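PDB 6SDU: type III effector NopAA from Sinorhizobium fredii USDA 257, which hydrolyses xyloglucan through a glycoside hydrolase family 12 domain and may also have cellulase activity. Local coordinates for residues A160-F165 with K192-W197. Residues are numbered along the deposited sequence; the frame is centred on the assembly and turned at random.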
loop_
_atom_site.group_PDB
_atom_site.type_symbol
_atom_site.label_atom_id
_atom_site.label_comp_id
_atom_site.label_asym_id
_atom_site.label_seq_id
_atom_site.Cartn_x
_atom_site.Cartn_y
_atom_site.Cartn_z
ATOM N N ALA A 160 8.357 13.164 -4.166
ATOM C CA ALA A 160 8.343 13.228 -2.710
ATOM C C ALA A 160 9.679 12.739 -2.174
ATOM O O ALA A 160 10.525 12.251 -2.921
ATOM C CB ALA A 160 7.186 12.417 -2.119
ATOM N N THR A 161 9.869 12.911 -0.867
ATOM C CA THR A 161 11.047 12.415 -0.168
ATOM C C THR A 161 10.663 11.202 0.663
ATOM O O THR A 161 9.629 11.213 1.340
ATOM C CB THR A 161 11.663 13.501 0.710
ATOM O OG1 THR A 161 12.031 14.613 -0.119
ATOM C CG2 THR A 161 12.898 12.971 1.436
ATOM N N TRP A 162 11.489 10.161 0.609
ATOM C CA TRP A 162 11.150 8.889 1.216
ATOM C C TRP A 162 12.345 8.324 1.957
ATOM O O TRP A 162 13.491 8.671 1.676
ATOM C CB TRP A 162 10.707 7.852 0.174
ATOM C CG TRP A 162 9.737 8.299 -0.879
ATOM C CD1 TRP A 162 10.035 8.934 -2.034
ATOM C CD2 TRP A 162 8.315 8.072 -0.906
ATOM N NE1 TRP A 162 8.897 9.144 -2.778
ATOM C CE2 TRP A 162 7.826 8.629 -2.104
ATOM C CE3 TRP A 162 7.411 7.471 -0.027
ATOM C CZ2 TRP A 162 6.477 8.596 -2.450
ATOM C CZ3 TRP A 162 6.062 7.442 -0.374
ATOM C CH2 TRP A 162 5.612 8.004 -1.569
ATOM N N ASN A 163 12.050 7.428 2.899
ATOM C CA ASN A 163 13.020 6.517 3.499
ATOM C C ASN A 163 12.758 5.123 2.934
ATOM O O ASN A 163 11.594 4.713 2.823
ATOM C CB ASN A 163 12.906 6.502 5.022
ATOM C CG ASN A 163 13.520 7.726 5.663
ATOM O OD1 ASN A 163 14.389 8.371 5.072
ATOM N ND2 ASN A 163 13.071 8.055 6.882
ATOM N N VAL A 164 13.829 4.433 2.513
ATOM C CA VAL A 164 13.745 3.165 1.794
ATOM C C VAL A 164 14.170 2.015 2.697
ATOM O O VAL A 164 15.208 2.087 3.371
ATOM C CB VAL A 164 14.591 3.209 0.510
ATOM C CG1 VAL A 164 14.430 1.909 -0.303
ATOM C CG2 VAL A 164 14.155 4.400 -0.309
ATOM N N PHE A 165 13.375 0.939 2.687
ATOM C CA PHE A 165 13.614 -0.239 3.502
ATOM C C PHE A 165 13.629 -1.482 2.620
ATOM O O PHE A 165 12.960 -1.528 1.580
ATOM C CB PHE A 165 12.548 -0.378 4.576
ATOM C CG PHE A 165 12.512 0.755 5.523
ATOM C CD1 PHE A 165 11.842 1.922 5.200
ATOM C CD2 PHE A 165 13.159 0.658 6.757
ATOM C CE1 PHE A 165 11.822 2.990 6.092
ATOM C CE2 PHE A 165 13.137 1.711 7.655
ATOM C CZ PHE A 165 12.465 2.878 7.329
ATOM N N LYS A 192 6.438 5.316 -12.331
ATOM C CA LYS A 192 7.448 4.972 -13.334
ATOM C C LYS A 192 8.843 5.357 -12.859
ATOM O O LYS A 192 9.748 4.516 -12.823
ATOM C CB LYS A 192 7.117 5.676 -14.649
ATOM C CG LYS A 192 8.091 5.416 -15.785
ATOM C CD LYS A 192 7.946 6.513 -16.826
ATOM C CE LYS A 192 9.108 6.533 -17.805
ATOM N NZ LYS A 192 8.853 7.460 -18.943
ATOM N N SER A 193 8.995 6.604 -12.392
ATOM C CA SER A 193 10.277 7.117 -11.903
ATOM C C SER A 193 10.750 6.390 -10.655
ATOM O O SER A 193 11.957 6.210 -10.462
ATOM C CB SER A 193 10.162 8.610 -11.589
ATOM O OG SER A 193 9.968 9.377 -12.761
ATOM N N ILE A 194 9.825 6.036 -9.754
ATOM C CA ILE A 194 10.226 5.324 -8.544
ATOM C C ILE A 194 10.773 3.955 -8.903
ATOM O O ILE A 194 11.820 3.540 -8.397
ATOM C CB ILE A 194 9.049 5.229 -7.551
ATOM C CG1 ILE A 194 8.733 6.616 -6.972
ATOM C CG2 ILE A 194 9.365 4.219 -6.450
ATOM C CD1 ILE A 194 7.437 6.675 -6.156
ATOM N N LEU A 195 10.092 3.241 -9.803
ATOM C CA LEU A 195 10.590 1.947 -10.249
ATOM C C LEU A 195 11.927 2.102 -10.981
ATOM O O LEU A 195 12.834 1.272 -10.823
ATOM C CB LEU A 195 9.547 1.285 -11.148
ATOM C CG LEU A 195 8.235 0.945 -10.443
ATOM C CD1 LEU A 195 7.183 0.379 -11.404
ATOM C CD2 LEU A 195 8.503 -0.018 -9.268
ATOM N N GLN A 196 12.081 3.188 -11.747
ATOM C CA GLN A 196 13.342 3.428 -12.447
ATOM C C GLN A 196 14.479 3.635 -11.454
ATOM O O GLN A 196 15.573 3.092 -11.638
ATOM C CB GLN A 196 13.203 4.633 -13.377
ATOM C CG GLN A 196 12.454 4.321 -14.660
ATOM C CD GLN A 196 12.153 5.549 -15.514
ATOM O OE1 GLN A 196 12.146 6.684 -15.030
ATOM N NE2 GLN A 196 11.909 5.317 -16.800
ATOM N N TRP A 197 14.223 4.375 -10.367
ATOM C CA TRP A 197 15.245 4.578 -9.343
ATOM C C TRP A 197 15.603 3.271 -8.634
ATOM O O TRP A 197 16.781 3.021 -8.343
ATOM C CB TRP A 197 14.770 5.626 -8.338
ATOM C CG TRP A 197 15.772 5.921 -7.239
ATOM C CD1 TRP A 197 16.721 6.916 -7.226
ATOM C CD2 TRP A 197 15.923 5.211 -5.998
ATOM N NE1 TRP A 197 17.449 6.865 -6.052
ATOM C CE2 TRP A 197 16.971 5.837 -5.279
ATOM C CE3 TRP A 197 15.266 4.118 -5.419
ATOM C CZ2 TRP A 197 17.380 5.396 -4.019
ATOM C CZ3 TRP A 197 15.671 3.685 -4.164
ATOM C CH2 TRP A 197 16.719 4.323 -3.480
#
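Trp162 and Val164 of strand 160-168 meet Ile194 and Trp197 of helix 191-200. The setting is the two-sheet beta-jelly roll of glycoside hydrolase family 12, in which this helix packs against the larger sheet. Helix 191-200 directly follows strand 186-190, one edge strand of the smaller sheet. The contact thus sets the helix that follows this edge strand against strand 160-168 of the larger sheet.

Every touch between the two segments is apolar. They bury 122 Å² in all, both sides summed. Trp162 and Val164 lie two residues apart, so their side chains leave the same side of the strand. Ile194 and Trp197 are three apart and share one side of the helix. Ile194 brings the end of its long branch to the six-membered ring of Trp162, with CD1 4.3 Å from CZ2. CD1 stands anti to CA about the CB-CG1 bond (chi2 170°), which carries the methyl away from the helix backbone. Ala160 CB lies over one face of the Trp162 ring, 3.4 Å above the plane and toward the rim.

Neighbouring residues surround the contact. Trp162 NE1 is hydrogen-bonded to Val157 O, which satisfies the buried indole N-H and helps fix the ring. Strand 155-157 also bridges the two segments, since Val155 touches both Val164 and Trp197. Tyr152 packs edge-to-face with the Trp197 ring. The bound beta-D-glucopyranose is about 13 Å from the Trp162 side chain, so the contact belongs to the packing of the fold.

The Trp197 indole reaches across to the strand because CG stands anti to the backbone N (chi1 -179°). Its far ring atom CH2 ends 4.1 Å from Val164 CG2, the methyl beside the valine's own backbone N.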